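Local coordinates for putative metal-dependent phosphoesterase (Bifidobacterium adolescentis, PDB 3O0F), which hydrolyses phosphoesters as a metal-dependent enzyme of the PHP family, with iron and zinc ions and an AMP molecule bound in its active site, at residues E28-L33 and W56-E61; R38-H43 and N269-N274; P94-I99 and K193-V198; P183-V188 and D220-D225; G226-E231 and L285-D290. One frame throughout, in Å; residues are numbered along the deposited sequence. Where two conformers were deposited one is given.

Contact 1 of 5, residues E28-L33 and W56-E61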
# COMPACT_ATOMS: atom_id res chain seq x y z
N GLU A 28 1.16 -13.22 -4.25
CA GLU A 28 2.31 -13.64 -4.99
C GLU A 28 3.60 -13.22 -4.35
O GLU A 28 3.61 -12.28 -3.57
CB GLU A 28 2.25 -13.05 -6.39
CG GLU A 28 0.99 -13.35 -7.14
CD GLU A 28 0.65 -14.86 -7.22
OE1 GLU A 28 1.55 -15.69 -7.53
OE2 GLU A 28 -0.53 -15.18 -6.96
N THR A 29 4.68 -13.86 -4.75
CA THR A 29 6.00 -13.52 -4.24
C THR A 29 6.60 -12.28 -4.92
O THR A 29 6.16 -11.86 -6.00
CB THR A 29 6.97 -14.69 -4.36
OG1 THR A 29 7.18 -15.00 -5.75
CG2 THR A 29 6.43 -15.95 -3.58
N PRO A 30 7.58 -11.66 -4.27
CA PRO A 30 8.34 -10.60 -4.95
C PRO A 30 8.95 -11.03 -6.28
O PRO A 30 8.91 -10.27 -7.24
CB PRO A 30 9.46 -10.29 -3.94
CG PRO A 30 8.78 -10.48 -2.60
CD PRO A 30 7.91 -11.74 -2.83
N ARG A 31 9.48 -12.24 -6.35
CA ARG A 31 10.00 -12.78 -7.59
C ARG A 31 8.92 -12.84 -8.69
O ARG A 31 9.17 -12.41 -9.81
CB ARG A 31 10.60 -14.18 -7.37
CG ARG A 31 11.15 -14.81 -8.65
CD ARG A 31 12.18 -15.94 -8.33
NE ARG A 31 12.93 -16.34 -9.53
CZ ARG A 31 14.12 -15.86 -9.91
NH1 ARG A 31 14.78 -14.94 -9.21
NH2 ARG A 31 14.67 -16.32 -11.03
N THR A 32 7.74 -13.32 -8.36
CA THR A 32 6.63 -13.37 -9.35
C THR A 32 6.27 -11.95 -9.83
O THR A 32 6.10 -11.72 -11.04
CB THR A 32 5.44 -14.11 -8.80
OG1 THR A 32 5.84 -15.47 -8.63
CG2 THR A 32 4.21 -14.03 -9.76
N LEU A 33 6.23 -11.00 -8.90
CA LEU A 33 5.96 -9.63 -9.27
C LEU A 33 6.96 -9.10 -10.30
O LEU A 33 6.55 -8.53 -11.31
CB LEU A 33 5.94 -8.74 -8.01
CG LEU A 33 6.03 -7.21 -8.21
CD1 LEU A 33 4.77 -6.68 -8.95
CD2 LEU A 33 6.17 -6.57 -6.87
N TRP A 56 11.78 -6.66 0.81
CA TRP A 56 12.80 -5.91 0.09
C TRP A 56 13.99 -6.74 -0.43
O TRP A 56 14.34 -6.64 -1.58
CB TRP A 56 13.31 -4.74 0.96
CG TRP A 56 12.40 -3.57 1.01
CD1 TRP A 56 11.03 -3.55 0.81
CD2 TRP A 56 12.77 -2.23 1.33
NE1 TRP A 56 10.57 -2.28 0.88
CE2 TRP A 56 11.61 -1.45 1.24
CE3 TRP A 56 13.98 -1.61 1.66
CZ2 TRP A 56 11.63 -0.08 1.49
CZ3 TRP A 56 14.00 -0.26 1.87
CH2 TRP A 56 12.83 0.50 1.79
N ASP A 57 14.63 -7.52 0.43
CA ASP A 57 15.73 -8.41 -0.01
C ASP A 57 15.30 -9.34 -1.14
O ASP A 57 15.95 -9.44 -2.15
CB ASP A 57 16.25 -9.25 1.16
CG ASP A 57 17.01 -8.41 2.22
OD1 ASP A 57 17.28 -7.22 1.98
OD2 ASP A 57 17.32 -8.97 3.30
N GLU A 58 14.17 -10.01 -0.99
CA GLU A 58 13.64 -10.84 -2.09
C GLU A 58 13.40 -10.06 -3.38
O GLU A 58 13.76 -10.53 -4.47
CB GLU A 58 12.37 -11.58 -1.66
CG GLU A 58 12.70 -12.72 -0.71
CD GLU A 58 11.55 -13.69 -0.49
OE1 GLU A 58 10.55 -13.67 -1.26
OE2 GLU A 58 11.66 -14.50 0.47
N ALA A 59 12.78 -8.89 -3.28
CA ALA A 59 12.52 -8.06 -4.47
C ALA A 59 13.83 -7.65 -5.14
O ALA A 59 13.97 -7.67 -6.35
CB ALA A 59 11.67 -6.79 -4.09
N THR A 60 14.81 -7.23 -4.34
CA THR A 60 16.10 -6.80 -4.90
C THR A 60 16.77 -7.95 -5.66
O THR A 60 17.26 -7.78 -6.79
CB THR A 60 17.02 -6.23 -3.79
OG1 THR A 60 16.37 -5.11 -3.19
CG2 THR A 60 18.38 -5.76 -4.38
N GLU A 61 16.79 -9.11 -5.03
CA GLU A 61 17.40 -10.29 -5.65
C GLU A 61 16.74 -10.61 -6.99
O GLU A 61 17.41 -10.88 -7.98
CB GLU A 61 17.33 -11.50 -4.71
CG GLU A 61 18.20 -11.34 -3.44
CD GLU A 61 17.93 -12.44 -2.40
OE1 GLU A 61 18.58 -13.51 -2.49
OE2 GLU A 61 17.09 -12.24 -1.49
O HOH W 1 10.51 -13.80 -3.86
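Pro30 and Ala59 bring their backbones to within 4.9 Å, CA to CA, where the first turn of helix 30-39 meets helix 56-66. The proline ring makes the junction. Pro30 CB lies 3.7 Å from Ala59 N, and Pro30 CB is also 4.1 Å from the methyl CB of Ala59; with so small a side chain on one partner and a compact ring on the other, the helices can come this close. Glu58 crosses the ring at a slant beside it. Glu58 CB rests 3.9 Å from Pro30 CG, and further out the carboxylate oxygen Glu58 OE1 comes to 3.6 Å from Pro30 CD. The first torsion sets CG of Glu58 anti to the carbonyl carbon (chi1 -74°), and the extended chain beyond it brings OE1 to the CD side of the proline ring.

Each helix is the connection of a beta-alpha-beta crossover in the early part of the PHP domain: helix 30-39 links strand 15-19 to strand 44-47, and helix 56-66 links strand 44-47 to strand 70-80. Pro30 and Ala59 both press inward on Ile47 of strand 44-47, the strand the two crossovers share.

The polar link runs through one water. Arg31 N donates to it over 3.1 Å, and the water in turn donates to Glu58 OE1 at 2.6 Å, so a backbone N-H in the first turn is answered by an acid from the neighbouring helix. That carboxylate faces a helix start, whose dipole would probably favour its negative charge. Thr29 is the N-cap here: its OG1 accepts from Thr32 N at 3.2 Å with an N-H...O angle of 161°.

Contact 2 of 5, residues R38-H43 and N269-N274. With EDO (1,2-ethanediol), chain G.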
# COMPACT_ATOMS: atom_id res chain seq x y z
N ARG A 38 8.22 -7.50 -15.86
CA ARG A 38 9.05 -7.51 -17.06
C ARG A 38 8.32 -8.02 -18.27
O ARG A 38 8.35 -7.38 -19.36
CB ARG A 38 10.34 -8.31 -16.85
CG ARG A 38 11.40 -7.97 -17.95
CD ARG A 38 12.70 -8.76 -17.78
NE ARG A 38 13.38 -8.93 -19.08
CZ ARG A 38 14.01 -7.96 -19.73
NH1 ARG A 38 14.07 -6.73 -19.22
NH2 ARG A 38 14.58 -8.21 -20.90
N LYS A 39 7.65 -9.16 -18.10
CA LYS A 39 6.84 -9.79 -19.17
C LYS A 39 5.76 -8.87 -19.74
O LYS A 39 5.45 -8.93 -20.91
CB LYS A 39 6.23 -11.12 -18.70
CG LYS A 39 7.24 -12.23 -18.67
CD LYS A 39 6.68 -13.45 -17.96
CE LYS A 39 7.66 -14.59 -17.98
NZ LYS A 39 7.01 -15.87 -17.49
N LEU A 40 5.25 -7.96 -18.94
CA LEU A 40 4.20 -7.04 -19.37
C LEU A 40 4.79 -5.80 -20.03
O LEU A 40 4.07 -4.92 -20.41
CB LEU A 40 3.34 -6.64 -18.19
CG LEU A 40 2.52 -7.78 -17.60
CD1 LEU A 40 1.71 -7.32 -16.38
CD2 LEU A 40 1.60 -8.37 -18.64
N GLY A 41 6.12 -5.73 -20.13
CA GLY A 41 6.77 -4.62 -20.82
C GLY A 41 6.89 -3.36 -19.98
O GLY A 41 7.08 -2.29 -20.52
N LEU A 42 6.76 -3.49 -18.66
CA LEU A 42 6.92 -2.36 -17.74
C LEU A 42 8.39 -1.97 -17.70
O LEU A 42 9.25 -2.81 -17.89
CB LEU A 42 6.42 -2.70 -16.33
CG LEU A 42 4.94 -3.15 -16.21
CD1 LEU A 42 4.55 -3.27 -14.74
CD2 LEU A 42 4.02 -2.21 -16.99
N HIS A 43 8.66 -0.69 -17.46
CA HIS A 43 10.07 -0.22 -17.33
C HIS A 43 10.64 -0.47 -15.96
O HIS A 43 11.84 -0.45 -15.75
CB HIS A 43 10.17 1.25 -17.67
CG HIS A 43 9.73 1.58 -19.06
ND1 HIS A 43 9.61 2.87 -19.51
CD2 HIS A 43 9.40 0.78 -20.10
CE1 HIS A 43 9.22 2.86 -20.77
NE2 HIS A 43 9.11 1.60 -21.16
N ASN A 269 -7.52 -5.83 -9.65
CA ASN A 269 -6.50 -4.86 -10.19
C ASN A 269 -5.41 -5.59 -10.99
O ASN A 269 -4.77 -6.54 -10.50
CB ASN A 269 -5.86 -4.05 -9.04
CG ASN A 269 -6.85 -3.26 -8.28
OD1 ASN A 269 -7.95 -3.77 -8.00
ND2 ASN A 269 -6.54 -2.02 -7.96
N GLY A 270 -5.24 -5.21 -12.25
CA GLY A 270 -4.22 -5.78 -13.13
C GLY A 270 -2.87 -5.12 -12.99
O GLY A 270 -2.77 -3.89 -12.93
N LEU A 271 -1.81 -5.94 -12.97
CA LEU A 271 -0.46 -5.45 -12.84
C LEU A 271 -0.26 -4.55 -14.01
O LEU A 271 -0.63 -4.91 -15.13
CB LEU A 271 0.57 -6.59 -12.88
CG LEU A 271 2.06 -6.27 -12.63
CD1 LEU A 271 2.27 -5.57 -11.31
CD2 LEU A 271 2.84 -7.62 -12.65
N GLY A 272 0.24 -3.36 -13.75
CA GLY A 272 0.49 -2.43 -14.83
C GLY A 272 -0.66 -1.62 -15.34
O GLY A 272 -0.48 -0.85 -16.28
N GLU A 273 -1.84 -1.73 -14.74
CA GLU A 273 -3.03 -1.03 -15.28
C GLU A 273 -2.95 0.49 -15.15
O GLU A 273 -3.67 1.19 -15.84
CB GLU A 273 -4.32 -1.50 -14.59
CG GLU A 273 -4.55 -0.98 -13.18
CD GLU A 273 -5.84 -1.54 -12.50
OE1 GLU A 273 -6.42 -2.54 -13.01
OE2 GLU A 273 -6.22 -1.03 -11.42
N ASN A 274 -2.15 0.99 -14.21
CA ASN A 274 -1.82 2.42 -14.15
C ASN A 274 -0.36 2.53 -13.80
O ASN A 274 0.22 1.64 -13.12
CB ASN A 274 -2.67 3.19 -13.09
CG ASN A 274 -4.05 3.56 -13.60
OD1 ASN A 274 -5.08 3.09 -13.05
ND2 ASN A 274 -4.10 4.41 -14.63
C1 EDO G . -1.32 -9.54 -13.62
O1 EDO G . -2.38 -8.73 -13.01
C2 EDO G . -1.41 -11.03 -13.32
O2 EDO G . -0.97 -11.36 -11.97
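A type II beta turn from Gly270 to Glu273 presents Leu271 and Gly272 to Leu40 and Leu42, which follow one another round the Schellman motif that ends helix 30-39. Leu40 reaches across with one branch. Leu40 CD1 sits 3.6 Å from the carbonyl oxygen Leu271 O, and Leu40 CD1 is 3.8 Å from Leu271 CB, the two side chains passing obliquely. In Leu42 the chain leaves with CG anti to the carbonyl carbon (chi1 -58°), and both methyls, CD1 and CD2, then lie 4.1 Å from Gly272 CA, so the leucine fork straddles the glycine. At a phi of 82° a side chain on Gly272 would be forced against Leu271 O, and it would also meet Leu42 CD2.

The turn belongs to the loop between strand 255-258 and helix 278-287, which packs beside strand 15-19; these two strands are the outermost of the sheet. Asp16 of strand 15-19 accepts from Gly272 N through its carboxylate, and Leu271 also touches Gln36 of helix 30-39. The side chain of Leu271 is about 9 Å from those of the iron ligands His18 and His20.

Glu273 steadies the turn from within: its OE1 accepts from Gly270 N at 3.0 Å, met from above the carboxylate plane, and it also forms a salt bridge to Arg235. A 1,2-ethanediol, probably from the crystallisation liquor, takes Leu271 N onto its O1 at 2.8 Å in an almost straight bond of 173°. Gln36 and Trp262 hold the same molecule.

Contact 3 of 5, residues P94-I99 and K193-V198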
# COMPACT_ATOMS: atom_id res chain seq x y z
N PRO A 94 16.02 1.56 5.40
CA PRO A 94 15.18 0.58 6.12
C PRO A 94 15.60 0.31 7.57
O PRO A 94 14.80 -0.14 8.36
CB PRO A 94 15.31 -0.69 5.26
CG PRO A 94 16.64 -0.59 4.63
CD PRO A 94 16.83 0.90 4.35
N SER A 95 16.83 0.64 7.92
CA SER A 95 17.30 0.46 9.28
C SER A 95 17.00 1.68 10.17
O SER A 95 17.31 1.67 11.34
CB SER A 95 18.81 0.18 9.26
OG SER A 95 19.47 1.39 8.90
N ASN A 96 16.43 2.75 9.62
CA ASN A 96 16.08 3.92 10.43
C ASN A 96 15.22 3.51 11.64
O ASN A 96 14.22 2.83 11.48
CB ASN A 96 15.38 4.96 9.55
CG ASN A 96 14.91 6.15 10.33
OD1 ASN A 96 13.81 6.12 10.90
ND2 ASN A 96 15.73 7.23 10.35
N GLU A 97 15.64 3.89 12.84
CA GLU A 97 15.04 3.39 14.10
C GLU A 97 13.61 3.91 14.32
O GLU A 97 12.78 3.19 14.87
CB GLU A 97 15.95 3.72 15.32
CG GLU A 97 15.44 3.25 16.73
CD GLU A 97 16.38 3.68 17.91
OE1 GLU A 97 17.50 3.12 18.00
OE2 GLU A 97 16.00 4.55 18.75
N HIS A 98 13.33 5.16 13.91
CA HIS A 98 11.98 5.74 14.06
C HIS A 98 11.00 5.02 13.14
O HIS A 98 9.92 4.59 13.56
CB HIS A 98 12.05 7.27 13.77
CG HIS A 98 10.74 8.00 13.85
ND1 HIS A 98 9.61 7.48 14.44
CD2 HIS A 98 10.41 9.26 13.47
CE1 HIS A 98 8.63 8.36 14.37
NE2 HIS A 98 9.09 9.46 13.81
N ILE A 99 11.38 4.85 11.88
CA ILE A 99 10.43 4.24 10.96
C ILE A 99 10.27 2.76 11.31
O ILE A 99 9.16 2.24 11.35
CB ILE A 99 10.76 4.63 9.47
CG1 ILE A 99 9.45 4.83 8.68
CG2 ILE A 99 11.76 3.71 8.83
CD1 ILE A 99 9.61 5.50 7.36
N LYS A 193 10.55 11.31 5.74
CA LYS A 193 11.57 12.29 5.45
C LYS A 193 12.78 12.11 6.37
O LYS A 193 13.92 12.23 5.92
CB LYS A 193 11.02 13.72 5.60
CG LYS A 193 9.91 14.11 4.67
CD LYS A 193 9.96 13.55 3.23
CE LYS A 193 10.93 14.32 2.41
NZ LYS A 193 11.17 13.79 0.99
N GLY A 194 12.55 11.79 7.63
CA GLY A 194 13.67 11.49 8.53
C GLY A 194 14.58 10.39 8.02
O GLY A 194 15.81 10.45 8.17
N ALA A 195 13.95 9.36 7.45
CA ALA A 195 14.64 8.15 6.98
C ALA A 195 15.17 8.37 5.56
O ALA A 195 15.72 7.47 4.95
CB ALA A 195 13.70 6.93 7.04
N GLY A 196 15.04 9.60 5.05
CA GLY A 196 15.63 9.98 3.77
C GLY A 196 14.78 9.64 2.57
O GLY A 196 15.27 9.68 1.43
N GLY A 197 13.51 9.30 2.82
CA GLY A 197 12.64 8.80 1.76
C GLY A 197 11.76 9.82 1.07
O GLY A 197 11.78 11.02 1.36
N VAL A 198 10.90 9.30 0.21
CA VAL A 198 9.99 10.07 -0.62
C VAL A 198 8.62 9.57 -0.24
O VAL A 198 8.34 8.36 -0.23
CB VAL A 198 10.30 9.87 -2.13
CG1 VAL A 198 9.29 10.63 -3.07
CG2 VAL A 198 11.74 10.28 -2.40
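Asn96 lays one flat side of its amide over the methyl of Ala195. Ala195 CB is 3.6 Å from Asn96 CG, and the contact continues along the amide, with Asn96 ND2 3.7 Å from Ala195 CA. The asparagine chain runs out with CG anti to the backbone N (chi1 176°), which carries the amide across to the alanine. Ile99 approaches the same methyl with a branch methyl of its own, CG2, 4.2 Å from Ala195 CB, so the alanine methyl meets both an amide and an aliphatic branch from one helix start.

What fixes the amide is the N-cap of helix 97-124. Asn96 OD1 accepts from Ile99 N at 2.9 Å, in the carbonyl plane, with an N-H...O angle of 164°. Opposing it is a helix end: Ala195 is where helix 185-194 leaves helical geometry, and Gly196, with positive phi, is the C-prime residue of a Schellman motif in which Gly196 N reaches Lys193 O at 3.0 Å. Lys193 NZ bonds to Gly197 O over 2.9 Å, tying the last turn to the chain that leads into strand 198-201.

No hydrogen bond crosses between the two segments. The oxygen of Asn96 serves its own helix, and the face of its amide meets the alanine, so the join rests on van der Waals fit, while the capping bond limits how far the amide can turn over the methyl.

Contact 4 of 5, residues P183-V188 and D220-D225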
# COMPACT_ATOMS: atom_id res chain seq x y z
N PRO A 183 -0.70 5.63 13.18
CA PRO A 183 -0.04 6.93 13.39
C PRO A 183 -0.71 8.04 12.55
O PRO A 183 -1.42 7.74 11.57
CB PRO A 183 1.40 6.67 12.93
CG PRO A 183 1.29 5.55 11.94
CD PRO A 183 0.16 4.68 12.46
N SER A 184 -0.48 9.29 12.92
CA SER A 184 -0.99 10.38 12.11
C SER A 184 -0.14 10.55 10.84
O SER A 184 1.02 10.14 10.77
CB SER A 184 -0.97 11.68 12.88
OG SER A 184 0.38 12.09 13.04
N THR A 185 -0.76 11.16 9.83
CA THR A 185 -0.06 11.52 8.60
C THR A 185 1.13 12.46 8.89
O THR A 185 2.15 12.31 8.27
CB THR A 185 -0.98 12.19 7.59
OG1 THR A 185 -1.66 13.29 8.19
CG2 THR A 185 -2.01 11.16 7.06
N HIS A 186 1.00 13.36 9.86
CA HIS A 186 2.12 14.25 10.20
C HIS A 186 3.31 13.48 10.77
O HIS A 186 4.47 13.80 10.46
CB HIS A 186 1.68 15.33 11.20
CG HIS A 186 0.36 15.94 10.86
ND1 HIS A 186 0.11 16.55 9.64
CD2 HIS A 186 -0.79 16.04 11.57
CE1 HIS A 186 -1.14 16.99 9.62
NE2 HIS A 186 -1.71 16.69 10.78
N GLU A 187 3.04 12.46 11.57
CA GLU A 187 4.08 11.62 12.11
C GLU A 187 4.69 10.77 11.02
O GLU A 187 5.91 10.66 10.95
CB GLU A 187 3.61 10.68 13.23
CG GLU A 187 4.84 9.90 13.73
CD GLU A 187 4.61 8.89 14.81
OE1 GLU A 187 3.44 8.56 15.12
OE2 GLU A 187 5.65 8.43 15.36
N VAL A 188 3.87 10.16 10.18
CA VAL A 188 4.38 9.33 9.06
C VAL A 188 5.27 10.15 8.12
O VAL A 188 6.39 9.74 7.77
CB VAL A 188 3.23 8.65 8.31
CG1 VAL A 188 3.71 8.07 6.93
CG2 VAL A 188 2.61 7.54 9.22
N ASP A 220 -2.76 20.55 2.25
CA ASP A 220 -1.82 21.66 2.38
C ASP A 220 -0.92 21.47 3.58
O ASP A 220 0.27 21.67 3.45
CB ASP A 220 -2.51 23.01 2.47
CG ASP A 220 -3.07 23.47 1.13
OD1 ASP A 220 -2.62 22.97 0.06
OD2 ASP A 220 -3.97 24.33 1.14
N ALA A 221 -1.48 21.01 4.70
CA ALA A 221 -0.72 20.76 5.92
C ALA A 221 0.27 19.60 5.76
O ALA A 221 1.41 19.65 6.28
CB ALA A 221 -1.65 20.53 7.08
N MSE A 222 -0.12 18.58 5.01
CA MSE A 222 0.84 17.52 4.61
C MSE A 222 1.94 18.00 3.67
O MSE A 222 3.12 17.63 3.84
CB MSE A 222 0.12 16.33 4.00
CG MSE A 222 -0.72 15.61 5.01
SE MSE A 222 -2.04 14.50 4.09
CE MSE A 222 -0.93 13.13 3.34
N ILE A 223 1.58 18.85 2.70
CA ILE A 223 2.57 19.48 1.83
C ILE A 223 3.58 20.27 2.69
O ILE A 223 4.79 20.13 2.50
CB ILE A 223 1.92 20.37 0.72
CG1 ILE A 223 1.16 19.50 -0.31
CG2 ILE A 223 2.95 21.28 0.03
CD1 ILE A 223 0.16 20.30 -1.25
N ALA A 224 3.09 21.08 3.64
CA ALA A 224 3.98 21.81 4.58
C ALA A 224 4.85 20.86 5.44
O ALA A 224 5.93 21.24 5.81
CB ALA A 224 3.15 22.75 5.49
N ASP A 225 4.36 19.66 5.77
CA ASP A 225 5.12 18.66 6.54
C ASP A 225 6.29 18.05 5.74
O ASP A 225 7.17 17.45 6.34
CB ASP A 225 4.24 17.47 6.95
CG ASP A 225 3.13 17.83 7.94
OD1 ASP A 225 3.22 18.86 8.67
OD2 ASP A 225 2.14 17.02 7.98
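His186 and Asp225 make a short hydrogen bond with their flat groups almost perpendicular, the ring and carboxylate planes 86° apart. In the His186 conformer described here, one of two deposited, ND1 donates to Asp225 OD2 at 2.7 Å with an N-H...O angle of 164°. The oxygen lies at the ring edge, in the imidazole plane, and uses its syn lone pair; this bond probably biases the imidazole toward carrying a proton on ND1. The first torsion (chi1 -44°) sets CG beside the backbone N and turns the ring to the other helix. Asp225 OD2 also comes 3.5 Å from His186 CA. Ala221 CB stands 4.4 Å from His186 CE1, a loose apolar neighbour one helical turn before the aspartate.

The bond joins the first turn of helix 185-194, N-capped by Ser184, whose OG accepts from Glu187 N at 3.1 Å, to helix 216-225, the connection of the beta-alpha-beta crossover between the parallel strands 198-201 and 229-233. An alanine in place of Asp225 would probably leave His186 ND1 without its acceptor and the imidazole freer to turn.

Deeper in, Thr185 and the selenomethionine Met222 cross at about a right angle, Thr185 OG1 lying 4.0 Å from Met222 CG. That hydroxyl is spoken for by Asp80 OD2, to which it is hydrogen-bonded, and in this conformer of His186 it also sits 3.9 Å above one face of the ring, offset toward the rim. Thr185 rests on Val85 and Met222 on Met87, both of strand 83-90.

Contact 5 of 5, residues G226-E231 and L285-D290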
# COMPACT_ATOMS: atom_id res chain seq x y z
N GLY A 226 6.26 18.18 4.40
CA GLY A 226 7.22 17.54 3.47
C GLY A 226 6.66 16.52 2.45
O GLY A 226 7.43 15.80 1.84
N LEU A 227 5.34 16.46 2.23
CA LEU A 227 4.76 15.52 1.24
C LEU A 227 5.37 15.74 -0.13
O LEU A 227 5.41 16.86 -0.64
CB LEU A 227 3.23 15.64 1.17
CG LEU A 227 2.52 14.66 0.23
CD1 LEU A 227 2.51 13.22 0.81
CD2 LEU A 227 1.06 15.14 -0.03
N ASP A 228 5.85 14.67 -0.76
CA ASP A 228 6.49 14.82 -2.06
C ASP A 228 5.51 14.74 -3.22
O ASP A 228 5.77 15.30 -4.28
CB ASP A 228 7.55 13.75 -2.23
CG ASP A 228 8.70 13.91 -1.27
OD1 ASP A 228 9.60 14.69 -1.61
OD2 ASP A 228 8.71 13.21 -0.21
N GLY A 229 4.44 13.96 -3.07
CA GLY A 229 3.58 13.64 -4.22
C GLY A 229 2.20 13.10 -3.92
O GLY A 229 1.85 12.81 -2.78
N LEU A 230 1.44 12.95 -4.99
CA LEU A 230 0.05 12.46 -5.01
C LEU A 230 -0.08 11.38 -6.08
O LEU A 230 0.37 11.57 -7.21
CB LEU A 230 -0.87 13.61 -5.42
CG LEU A 230 -0.92 14.82 -4.46
CD1 LEU A 230 -1.87 15.89 -4.99
CD2 LEU A 230 -1.32 14.36 -3.07
N GLU A 231 -0.67 10.25 -5.70
CA GLU A 231 -1.00 9.19 -6.61
C GLU A 231 -2.30 9.57 -7.28
O GLU A 231 -3.34 9.63 -6.62
CB GLU A 231 -1.17 7.88 -5.81
CG GLU A 231 -1.61 6.73 -6.66
CD GLU A 231 -1.64 5.42 -5.89
OE1 GLU A 231 -2.39 5.34 -4.89
OE2 GLU A 231 -0.92 4.48 -6.29
N LEU A 285 13.97 8.59 -7.33
CA LEU A 285 15.25 7.94 -7.09
C LEU A 285 16.30 8.94 -6.65
O LEU A 285 17.13 8.68 -5.74
CB LEU A 285 15.71 7.20 -8.34
CG LEU A 285 15.06 5.82 -8.58
CD1 LEU A 285 15.34 5.35 -9.99
CD2 LEU A 285 15.53 4.77 -7.59
N CYS A 286 16.27 10.10 -7.32
CA CYS A 286 17.18 11.21 -7.02
C CYS A 286 16.92 11.85 -5.67
O CYS A 286 17.87 12.22 -4.99
CB CYS A 286 17.17 12.26 -8.13
SG CYS A 286 17.85 11.65 -9.68
N ARG A 287 15.67 11.94 -5.25
CA ARG A 287 15.37 12.46 -3.94
C ARG A 287 15.62 11.50 -2.81
O ARG A 287 15.91 11.96 -1.72
CB ARG A 287 13.90 12.86 -3.81
CG ARG A 287 13.58 14.00 -4.60
CD ARG A 287 12.24 14.51 -4.22
NE ARG A 287 11.83 15.41 -5.25
CZ ARG A 287 10.75 16.16 -5.23
NH1 ARG A 287 9.92 16.16 -4.18
NH2 ARG A 287 10.54 16.93 -6.28
N GLY A 288 15.43 10.21 -3.05
CA GLY A 288 15.57 9.18 -2.00
C GLY A 288 17.01 8.78 -1.69
O GLY A 288 17.99 9.35 -2.22
N VAL A 289 17.13 7.83 -0.78
CA VAL A 289 18.38 7.31 -0.31
C VAL A 289 18.96 6.36 -1.38
O VAL A 289 18.21 5.64 -2.07
CB VAL A 289 18.12 6.51 1.01
CG1 VAL A 289 19.33 5.71 1.44
CG2 VAL A 289 17.68 7.49 2.15
N ASP A 290 20.27 6.36 -1.51
CA ASP A 290 20.97 5.43 -2.40
C ASP A 290 21.07 4.10 -1.69
O ASP A 290 21.88 3.94 -0.78
CB ASP A 290 22.35 6.01 -2.72
CG ASP A 290 23.17 5.14 -3.69
OD1 ASP A 290 22.90 3.93 -3.90
OD2 ASP A 290 24.12 5.73 -4.27
O HOH W 2 7.66 17.62 -4.25
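Just before strand 229-233, in the short link after the Schellman motif at Gly226, Asp228 meets Arg287 from the last turn of helix 278-287 in a salt bridge. Arg287 NH1 donates to Asp228 OD1 at 3.0 Å with an N-H...O angle of 153°. The oxygen lies in the guanidinium plane, at its edge, and offers the anti lone pair, while the two flat groups are turned 61° apart. From CG to NE the arginine chain is extended, sliding past the aspartate in the opposite direction. Arg287 NH1 gives a second hydrogen to a water at 2.7 Å, which donates on to the backbone oxygen Asp228 O over 3.0 Å; one nitrogen thus reaches the side chain directly and the backbone carbonyl through the water. A leucine in place of Arg287 would probably cost Asp228 OD1 this charged partner and break the water link to its carbonyl.

Each charge has further partners. Asp228 OD2 takes a salt bridge from Lys193 and a hydrogen bond from Val199 N, and Arg287 NE pairs with Glu283 one turn back. Both side chains lie against Val198 at the start of strand 198-201, and Arg287 also touches Leu255 of strand 255-258.

From the N terminus, contact 1 closes first, a short loop joining two successive crossover helices. Before it closes, contact 2 opens at 38-43, and it does not close until 269-274, so the two cross and the loop contact 2 closes takes in most of the chain. Contacts 3 and 4 both fall within that span and cross each other, sharing helix 185-194: contact 3 takes its C-terminal end, contact 4 its start. Contact 5 opens immediately after contact 4 closes and ends beyond contact 2, crossing it. Leu33 packs on Leu271 between contacts 1 and 2, Trp56 on Pro94 between 1 and 3, and Val289 against the 193-198 backbone between 5 and 3.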